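Uncharacterized protein (Methanosarcina mazei, PDB 3R6A) is of unknown function but belongs to the glyoxalase/bleomycin resistance protein/dioxygenase superfamily, whose members are built from beta-alpha-beta-beta-beta modules. Local coordinates at residues B[74-79]-B[115-120]; B[89-94]-B[102-107]. All blocks are in the same frame, centred on the assembly; numbering follows the deposited sequence.

Contact 1 (B[74-79]-B[115-120]); sequences DSLDKF and YVEHSK
L76, the first residue of helix 76-84, meets both E117 and Y115 where the helix packs on the sheet of this glyoxalase-superfamily fold, against the end of strand 112-118. E117 reaches the helix start through a stretched side chain: CG stands anti to the backbone N (chi1 -176°), and the next torsion keeps the chain extended, which carries the carboxylate to the helix N terminus. There OE1 accepts from L76 N at 2.7 Å, a nearly straight bond of 171° that meets the oxygen almost along its C-O axis. Glutamate suits this place, since its length spans the gap and its negative charge probably gains from the helix dipole; R101 adds a long, weak ion pair. S75, the N-cap residue, turns its own OG to K78 N in a weak capping bond of 3.4 Å.

Beside the carboxylate, the branched end of L76 lies over the strand. Its CG packs 3.8 Å from E117 CB, while CD2 reaches 3.6 Å from Y115 CB, apolar contacts that fit a buried leucine. Farther along the helix, the rings of F79 and Y115 are inclined at 41° with centroids 5.8 Å apart, and L27 of the second subunit packs on both. Between these two rings the closest approach is F79 CD1 to Y115 CE1, 3.9 Å.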
loop_
_atom_site.group_PDB
_atom_site.type_symbol
_atom_site.label_atom_id
_atom_site.label_comp_id
_atom_site.label_asym_id
_atom_site.label_seq_id
_atom_site.Cartn_x
_atom_site.Cartn_y
_atom_site.Cartn_z
ATOM N N ASP B 74 -13.177 -6.324 9.631
ATOM C CA ASP B 74 -14.516 -6.805 9.942
ATOM C C ASP B 74 -15.179 -5.949 11.022
ATOM O O ASP B 74 -16.379 -5.680 10.959
ATOM C CB ASP B 74 -14.447 -8.267 10.397
ATOM C CG ASP B 74 -13.764 -8.432 11.742
ATOM O OD1 ASP B 74 -12.826 -7.662 12.040
ATOM O OD2 ASP B 74 -14.157 -9.344 12.500
ATOM N N SER B 75 -14.394 -5.510 12.000
ATOM C CA SER B 75 -14.928 -4.705 13.093
ATOM C C SER B 75 -13.979 -3.617 13.593
ATOM O O SER B 75 -12.937 -3.918 14.171
ATOM C CB SER B 75 -15.300 -5.623 14.260
ATOM O OG SER B 75 -15.604 -4.879 15.429
ATOM N N LEU B 76 -14.346 -2.355 13.388
ATOM C CA LEU B 76 -13.507 -1.246 13.847
ATOM C C LEU B 76 -13.323 -1.268 15.356
ATOM O O LEU B 76 -12.222 -1.067 15.859
ATOM C CB LEU B 76 -14.113 0.113 13.492
ATOM C CG LEU B 76 -13.969 0.766 12.121
ATOM C CD1 LEU B 76 -14.382 2.234 12.259
ATOM C CD2 LEU B 76 -12.541 0.667 11.613
ATOM N N ASP B 77 -14.418 -1.495 16.074
ATOM C CA ASP B 77 -14.382 -1.503 17.530
ATOM C C ASP B 77 -13.367 -2.469 18.126
ATOM O O ASP B 77 -12.660 -2.118 19.069
ATOM C CB ASP B 77 -15.780 -1.793 18.074
ATOM C CG ASP B 77 -16.816 -0.837 17.527
ATOM O OD1 ASP B 77 -16.580 0.388 17.588
ATOM O OD2 ASP B 77 -17.864 -1.306 17.032
ATOM N N LYS B 78 -13.291 -3.679 17.583
ATOM C CA LYS B 78 -12.340 -4.666 18.083
ATOM C C LYS B 78 -10.907 -4.172 17.899
ATOM O O LYS B 78 -10.070 -4.304 18.796
ATOM C CB LYS B 78 -12.530 -6.000 17.356
ATOM C CG LYS B 78 -13.079 -7.117 18.240
ATOM C CD LYS B 78 -14.421 -6.754 18.852
ATOM C CE LYS B 78 -15.527 -6.693 17.807
ATOM N NZ LYS B 78 -16.847 -6.352 18.416
ATOM N N PHE B 79 -10.631 -3.598 16.733
ATOM C CA PHE B 79 -9.298 -3.077 16.439
ATOM C C PHE B 79 -8.982 -1.842 17.271
ATOM O O PHE B 79 -7.854 -1.660 17.716
ATOM C CB PHE B 79 -9.172 -2.751 14.945
ATOM C CG PHE B 79 -8.846 -3.945 14.096
ATOM C CD1 PHE B 79 -7.531 -4.382 13.969
ATOM C CD2 PHE B 79 -9.855 -4.663 13.460
ATOM C CE1 PHE B 79 -7.221 -5.519 13.225
ATOM C CE2 PHE B 79 -9.557 -5.804 12.711
ATOM C CZ PHE B 79 -8.238 -6.233 12.594
ATOM N N TYR B 115 -8.327 2.662 8.991
ATOM C CA TYR B 115 -9.066 1.418 9.197
ATOM C C TYR B 115 -10.491 1.654 8.711
ATOM O O TYR B 115 -11.145 2.618 9.112
ATOM C CB TYR B 115 -9.077 1.039 10.681
ATOM C CG TYR B 115 -7.751 0.517 11.178
ATOM C CD1 TYR B 115 -7.543 -0.849 11.362
ATOM C CD2 TYR B 115 -6.699 1.389 11.465
ATOM C CE1 TYR B 115 -6.327 -1.336 11.826
ATOM C CE2 TYR B 115 -5.475 0.910 11.926
ATOM C CZ TYR B 115 -5.299 -0.454 12.109
ATOM O OH TYR B 115 -4.110 -0.937 12.609
ATOM N N VAL B 116 -10.975 0.770 7.847
ATOM C CA VAL B 116 -12.314 0.926 7.300
ATOM C C VAL B 116 -13.173 -0.307 7.515
ATOM O O VAL B 116 -12.693 -1.434 7.424
ATOM C CB VAL B 116 -12.248 1.215 5.787
ATOM C CG1 VAL B 116 -13.651 1.410 5.228
ATOM C CG2 VAL B 116 -11.389 2.443 5.532
ATOM N N GLU B 117 -14.450 -0.077 7.798
ATOM C CA GLU B 117 -15.410 -1.150 7.999
ATOM C C GLU B 117 -16.541 -0.871 7.017
ATOM O O GLU B 117 -17.137 0.201 7.045
ATOM C CB GLU B 117 -15.946 -1.120 9.430
ATOM C CG GLU B 117 -16.885 -2.265 9.773
ATOM C CD GLU B 117 -17.505 -2.112 11.149
ATOM O OE1 GLU B 117 -16.754 -2.089 12.147
ATOM O OE2 GLU B 117 -18.747 -2.005 11.232
ATOM N N HIS B 118 -16.818 -1.822 6.133
ATOM C CA HIS B 118 -17.879 -1.654 5.151
ATOM C C HIS B 118 -19.209 -2.174 5.686
ATOM O O HIS B 118 -19.264 -3.224 6.329
ATOM C CB HIS B 118 -17.516 -2.388 3.855
ATOM C CG HIS B 118 -16.485 -1.686 3.026
ATOM N ND1 HIS B 118 -15.800 -2.311 2.008
ATOM C CD2 HIS B 118 -16.047 -0.404 3.044
ATOM C CE1 HIS B 118 -14.984 -1.446 1.432
ATOM N NE2 HIS B 118 -15.115 -0.282 2.041
ATOM N N SER B 119 -20.277 -1.428 5.431
ATOM C CA SER B 119 -21.602 -1.839 5.875
ATOM C C SER B 119 -22.140 -2.853 4.871
ATOM O O SER B 119 -21.413 -3.296 3.984
ATOM C CB SER B 119 -22.531 -0.626 5.960
ATOM O OG SER B 119 -22.606 0.047 4.716
ATOM N N LYS B 120 -23.412 -3.217 5.007
ATOM C CA LYS B 120 -24.024 -4.191 4.106
ATOM C C LYS B 120 -23.834 -3.882 2.620
ATOM O O LYS B 120 -22.827 -4.268 2.023
ATOM C CB LYS B 120 -25.517 -4.323 4.417
ATOM C CG LYS B 120 -25.810 -4.926 5.783
ATOM C CD LYS B 120 -27.305 -5.053 6.028
ATOM C CE LYS B 120 -27.980 -3.688 6.054
ATOM N NZ LYS B 120 -29.450 -3.801 6.269
#

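Contact 2 (B[89-94]-B[102-107])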
loop_
_atom_site.group_PDB
_atom_site.type_symbol
_atom_site.label_atom_id
_atom_site.label_comp_id
_atom_site.label_asym_id
_atom_site.label_seq_id
_atom_site.Cartn_x
_atom_site.Cartn_y
_atom_site.Cartn_z
ATOM N N GLU B 89 -2.477 5.561 18.766
ATOM C CA GLU B 89 -3.330 6.717 19.022
ATOM C C GLU B 89 -4.409 6.817 17.949
ATOM O O GLU B 89 -4.100 6.817 16.757
ATOM C CB GLU B 89 -2.497 8.001 19.001
ATOM C CG GLU B 89 -1.372 8.047 20.024
ATOM C CD GLU B 89 -1.843 8.485 21.396
ATOM O OE1 GLU B 89 -2.790 7.872 21.933
ATOM O OE2 GLU B 89 -1.262 9.447 21.938
ATOM N N ILE B 90 -5.670 6.891 18.365
ATOM C CA ILE B 90 -6.758 7.030 17.401
ATOM C C ILE B 90 -6.849 8.526 17.140
ATOM O O ILE B 90 -7.266 9.282 18.020
ATOM C CB ILE B 90 -8.097 6.537 17.979
ATOM C CG1 ILE B 90 -7.928 5.133 18.563
ATOM C CG2 ILE B 90 -9.164 6.549 16.893
ATOM C CD1 ILE B 90 -7.467 4.092 17.565
ATOM N N ILE B 91 -6.459 8.961 15.943
ATOM C CA ILE B 91 -6.470 10.385 15.629
ATOM C C ILE B 91 -7.684 10.928 14.874
ATOM O O ILE B 91 -7.868 12.144 14.794
ATOM C CB ILE B 91 -5.175 10.787 14.880
ATOM C CG1 ILE B 91 -5.062 10.018 13.568
ATOM C CG2 ILE B 91 -3.954 10.488 15.758
ATOM C CD1 ILE B 91 -3.786 10.314 12.807
ATOM N N ARG B 92 -8.512 10.040 14.325
ATOM C CA ARG B 92 -9.723 10.444 13.607
ATOM C C ARG B 92 -10.764 9.345 13.724
ATOM O O ARG B 92 -10.450 8.184 13.503
ATOM C CB ARG B 92 -9.458 10.658 12.117
ATOM C CG ARG B 92 -8.617 11.848 11.751
ATOM C CD ARG B 92 -8.654 12.038 10.242
ATOM N NE ARG B 92 -10.014 12.280 9.759
ATOM C CZ ARG B 92 -10.757 13.329 10.105
ATOM N NH1 ARG B 92 -10.279 14.241 10.940
ATOM N NH2 ARG B 92 -11.980 13.471 9.610
ATOM N N GLY B 93 -11.997 9.713 14.059
ATOM C CA GLY B 93 -13.053 8.720 14.172
ATOM C C GLY B 93 -12.970 7.850 15.411
ATOM O O GLY B 93 -12.244 8.181 16.355
ATOM N N PRO B 94 -13.704 6.724 15.447
ATOM C CA PRO B 94 -14.607 6.208 14.405
ATOM C C PRO B 94 -15.663 7.211 13.939
ATOM O O PRO B 94 -16.263 7.928 14.747
ATOM C CB PRO B 94 -15.242 4.992 15.068
ATOM C CG PRO B 94 -14.178 4.522 16.010
ATOM C CD PRO B 94 -13.679 5.816 16.606
ATOM N N ASN B 102 -15.104 4.643 9.382
ATOM C CA ASN B 102 -13.647 4.649 9.266
ATOM C C ASN B 102 -13.037 5.331 10.479
ATOM O O ASN B 102 -13.732 5.972 11.265
ATOM C CB ASN B 102 -13.154 5.434 8.043
ATOM C CG ASN B 102 -13.895 5.101 6.765
ATOM O OD1 ASN B 102 -14.296 3.964 6.533
ATOM N ND2 ASN B 102 -14.051 6.107 5.907
HETATM N N MSE B 103 -11.724 5.173 10.609
HETATM C CA MSE B 103 -10.946 5.822 11.659
HETATM C C MSE B 103 -9.510 5.829 11.167
HETATM O O MSE B 103 -9.105 4.964 10.386
HETATM C CB MSE B 103 -11.048 5.089 13.001
HETATM C CG MSE B 103 -10.439 3.705 13.039
HETATM SE SE MSE B 103 -10.530 2.972 14.839
HETATM C CE MSE B 103 -9.625 1.290 14.508
ATOM N N THR B 104 -8.750 6.826 11.592
ATOM C CA THR B 104 -7.352 6.926 11.199
ATOM C C THR B 104 -6.555 6.764 12.476
ATOM O O THR B 104 -6.889 7.347 13.506
ATOM C CB THR B 104 -7.061 8.271 10.519
ATOM O OG1 THR B 104 -7.826 8.353 9.308
ATOM C CG2 THR B 104 -5.578 8.385 10.169
ATOM N N VAL B 105 -5.503 5.964 12.405
ATOM C CA VAL B 105 -4.716 5.655 13.586
ATOM C C VAL B 105 -3.224 5.840 13.407
ATOM O O VAL B 105 -2.680 5.530 12.354
ATOM C CB VAL B 105 -4.958 4.182 13.989
ATOM C CG1 VAL B 105 -4.127 3.814 15.212
ATOM C CG2 VAL B 105 -6.440 3.949 14.243
ATOM N N ARG B 106 -2.564 6.347 14.445
ATOM C CA ARG B 106 -1.118 6.491 14.407
ATOM C C ARG B 106 -0.561 5.375 15.279
ATOM O O ARG B 106 -0.728 5.384 16.500
ATOM C CB ARG B 106 -0.655 7.848 14.961
ATOM C CG ARG B 106 0.872 8.015 14.932
ATOM C CD ARG B 106 1.313 9.351 15.531
ATOM N NE ARG B 106 2.751 9.593 15.374
ATOM C CZ ARG B 106 3.704 9.043 16.122
ATOM N NH1 ARG B 106 3.397 8.207 17.103
ATOM N NH2 ARG B 106 4.976 9.329 15.882
ATOM N N HIS B 107 0.082 4.401 14.647
ATOM C CA HIS B 107 0.681 3.293 15.374
ATOM C C HIS B 107 1.873 3.829 16.166
ATOM O O HIS B 107 2.436 4.863 15.821
ATOM C CB HIS B 107 1.164 2.221 14.396
ATOM C CG HIS B 107 0.060 1.479 13.710
ATOM N ND1 HIS B 107 0.290 0.592 12.680
ATOM C CD2 HIS B 107 -1.279 1.469 13.922
ATOM C CE1 HIS B 107 -0.858 0.067 12.288
ATOM N NE2 HIS B 107 -1.827 0.584 13.024
#
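E89 and R106 form a hydrogen-bonded antiparallel pair in the hairpin of strands 89-97 and 100-106, with R106 N to E89 O at 2.8 Å and a return bond from E89 N to R106 O. Further along, a classic beta bulge sets I91 and R92 together against T104: T104 O accepts from I91 N at 3.0 Å and from R92 N at 3.2 Å, and T104 N donates back to R92 O.

Side-chain packing differs between the faces. On one, I90 CD1 presses on V105 CG2 at 3.5 Å, a tight apolar fit between branched residues well suited to a strand. On the other, R92 and T104 run side by side with CB atoms 3.7 Å apart, the aliphatic carbons of R92 passing alongside T104. A separate apolar contact lies near the G93-P94 end, where the ring of P94 lies alongside selenomethionine M103, CG to SE 4.1 Å.

Beyond the bulge, G93 adopts a positive phi of 74°, a conformation glycine takes readily, and a cis peptide leads into P94.

Within this chain strand 89-97 is outermost, while strand 100-106 continues the sheet to strand 112-118; I90, P94 and M103 also touch helix 76-84.

Contacts 1 and 2 have centres about 12 Å apart and share one sheet, in which strands 112-118 and 100-106 are neighbours. The 89-94/102-107 hairpin falls within the chain between the two segments of contact 1. Backbone pairing joins them where Y115 N lies 2.8 Å from M103 O, a probable hydrogen bond. A second probable bond links Y115 OH to H107 NE2, also at 2.8 Å, joining side chains from the two contacts close to the subunit interface: H107 ND1 bonds Y24 OH of the second subunit. Helix 76-84 bridges both, resting on strand 112-118 in contact 1 and touching residues of both hairpin strands in contact 2.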